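PDB 6V3T: dopamine N-acetyltransferase-like Protein from Tribolium castaneum, which probably transfers acyl groups, such as acetyl or long-chain fatty acyl, from coenzyme A to the amine of serotonin and related arylalkylamines. Local coordinates for residues Asn105-Ile110 and Tyr205-Lys210. Sequence-based numbering, arbitrary orientation.
Sequences NVNKSI and YKVMTK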
loop_
_atom_site.group_PDB
_atom_site.type_symbol
_atom_site.label_atom_id
_atom_site.label_comp_id
_atom_site.label_asym_id
_atom_site.label_seq_id
_atom_site.Cartn_x
_atom_site.Cartn_y
_atom_site.Cartn_z
ATOM N N ASN A 105 8.872 9.585 5.622
ATOM C CA ASN A 105 10.295 10.022 5.584
ATOM C C ASN A 105 10.945 9.496 4.302
ATOM O O ASN A 105 11.453 10.317 3.517
ATOM C CB ASN A 105 11.098 9.564 6.802
ATOM C CG ASN A 105 10.857 10.426 8.020
ATOM O OD1 ASN A 105 10.078 11.376 7.969
ATOM N ND2 ASN A 105 11.522 10.099 9.117
ATOM N N VAL A 106 10.916 8.177 4.095
ATOM C CA VAL A 106 11.544 7.514 2.914
ATOM C C VAL A 106 11.030 8.204 1.648
ATOM O O VAL A 106 11.864 8.621 0.808
ATOM C CB VAL A 106 11.261 6.002 2.873
ATOM C CG1 VAL A 106 11.698 5.387 1.546
ATOM C CG2 VAL A 106 11.915 5.271 4.036
ATOM N N ASN A 107 9.706 8.306 1.512
ATOM C CA ASN A 107 9.066 8.921 0.324
ATOM C C ASN A 107 9.599 10.344 0.176
ATOM O O ASN A 107 10.160 10.662 -0.890
ATOM C CB ASN A 107 7.545 8.873 0.415
ATOM C CG ASN A 107 6.979 7.677 -0.316
ATOM O OD1 ASN A 107 6.683 7.764 -1.505
ATOM N ND2 ASN A 107 6.847 6.555 0.377
ATOM N N LYS A 108 9.474 11.145 1.235
ATOM C CA LYS A 108 9.923 12.561 1.258
ATOM C C LYS A 108 11.398 12.632 0.838
ATOM O O LYS A 108 11.722 13.475 0.003
ATOM C CB LYS A 108 9.647 13.165 2.636
ATOM C CG LYS A 108 9.831 14.667 2.724
ATOM C CD LYS A 108 11.158 15.006 3.299
ATOM C CE LYS A 108 11.778 16.258 2.745
ATOM N NZ LYS A 108 11.142 17.464 3.309
ATOM N N SER A 109 12.230 11.712 1.325
ATOM C CA SER A 109 13.702 11.705 1.125
ATOM C C SER A 109 14.075 11.425 -0.332
ATOM O O SER A 109 15.266 11.519 -0.623
ATOM C CB SER A 109 14.374 10.720 2.045
ATOM O OG SER A 109 14.217 9.392 1.578
ATOM N N ILE A 110 13.126 11.055 -1.201
ATOM C CA ILE A 110 13.331 11.022 -2.687
ATOM C C ILE A 110 12.178 11.778 -3.340
ATOM O O ILE A 110 11.093 11.211 -3.465
ATOM C CB ILE A 110 13.454 9.597 -3.267
ATOM C CG1 ILE A 110 12.952 8.511 -2.309
ATOM C CG2 ILE A 110 14.879 9.328 -3.726
ATOM C CD1 ILE A 110 11.559 8.013 -2.620
ATOM N N TYR A 205 12.315 -2.967 2.611
ATOM C CA TYR A 205 11.188 -2.211 2.001
ATOM C C TYR A 205 11.736 -1.443 0.797
ATOM O O TYR A 205 12.777 -0.745 0.920
ATOM C CB TYR A 205 10.538 -1.303 3.051
ATOM C CG TYR A 205 9.877 -0.026 2.579
ATOM C CD1 TYR A 205 8.844 -0.031 1.653
ATOM C CD2 TYR A 205 10.223 1.192 3.138
ATOM C CE1 TYR A 205 8.210 1.143 1.261
ATOM C CE2 TYR A 205 9.601 2.372 2.763
ATOM C CZ TYR A 205 8.591 2.351 1.818
ATOM O OH TYR A 205 7.991 3.525 1.453
ATOM N N LYS A 206 11.085 -1.625 -0.351
ATOM C CA LYS A 206 11.436 -0.928 -1.602
ATOM C C LYS A 206 10.292 -0.006 -1.970
ATOM O O LYS A 206 9.137 -0.478 -1.955
ATOM C CB LYS A 206 11.632 -1.910 -2.749
ATOM C CG LYS A 206 12.979 -2.603 -2.795
ATOM C CD LYS A 206 12.958 -3.731 -3.785
ATOM C CE LYS A 206 14.322 -4.260 -4.138
ATOM N NZ LYS A 206 14.207 -5.208 -5.263
ATOM N N VAL A 207 10.615 1.249 -2.272
ATOM C CA VAL A 207 9.765 2.130 -3.116
ATOM C C VAL A 207 10.093 1.784 -4.570
ATOM O O VAL A 207 11.282 1.746 -4.916
ATOM C CB VAL A 207 9.964 3.619 -2.782
ATOM C CG1 VAL A 207 9.243 4.526 -3.766
ATOM C CG2 VAL A 207 9.500 3.921 -1.369
ATOM N N MET A 208 9.062 1.473 -5.354
ATOM C CA MET A 208 9.187 0.959 -6.736
ATOM C C MET A 208 8.246 1.757 -7.631
ATOM O O MET A 208 7.235 2.266 -7.141
ATOM C CB MET A 208 8.852 -0.534 -6.807
ATOM C CG MET A 208 9.673 -1.363 -5.835
ATOM S SD MET A 208 9.461 -3.154 -5.991
ATOM C CE MET A 208 10.528 -3.478 -7.401
ATOM N N THR A 209 8.588 1.836 -8.906
ATOM C CA THR A 209 8.131 2.890 -9.830
ATOM C C THR A 209 8.151 2.355 -11.260
ATOM O O THR A 209 9.105 1.629 -11.606
ATOM C CB THR A 209 9.025 4.119 -9.655
ATOM O OG1 THR A 209 8.299 4.977 -8.778
ATOM C CG2 THR A 209 9.375 4.813 -10.956
ATOM N N LYS A 210 7.152 2.732 -12.055
ATOM C CA LYS A 210 7.183 2.566 -13.521
ATOM C C LYS A 210 6.608 3.816 -14.168
ATOM O O LYS A 210 5.671 4.400 -13.586
ATOM C CB LYS A 210 6.392 1.332 -13.946
ATOM C CG LYS A 210 6.855 0.738 -15.267
ATOM C CD LYS A 210 5.939 -0.329 -15.789
ATOM C CE LYS A 210 6.311 -0.798 -17.177
ATOM N NZ LYS A 210 5.094 -1.110 -17.963
#
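Tyr205 and Val207 meet Val106, Asn107 and Ile110 where the C-terminal end of helix 94-108 packs on one face of the central mixed sheet of the GNAT acetyltransferase fold, against strand 204-211. Tyr205 comes first along the strand. Its CG lies anti to the backbone N (chi1 151°), which sends the ring out toward the helix. There both methyls of Val106 approach one ring corner, CG1 and CG2 each 3.9 Å from Tyr205 CE2. The tyrosine side chain also touches that of Thr163, an acetyl-CoA-binding residue, and lies about 7 Å from the bound acetyl-CoA. At its far end, Tyr205 OH stands 3.4 Å from Asn107 ND2, at an angle too poor for a hydrogen bond; the amide and ring planes are 39° apart. That ND2 instead donates to Asp161 OD1 on the adjoining strand 157-162 and to Leu103 O one turn back in the helix. Two residues on, Val207 again faces the helix: its CG2 packs 3.9 Å from Val106 CG1 and also lies 4.1 Å from Asn107 ND2, while Val207 CG1 reaches Ile110 CD1 just past the helix, at 4.3 Å.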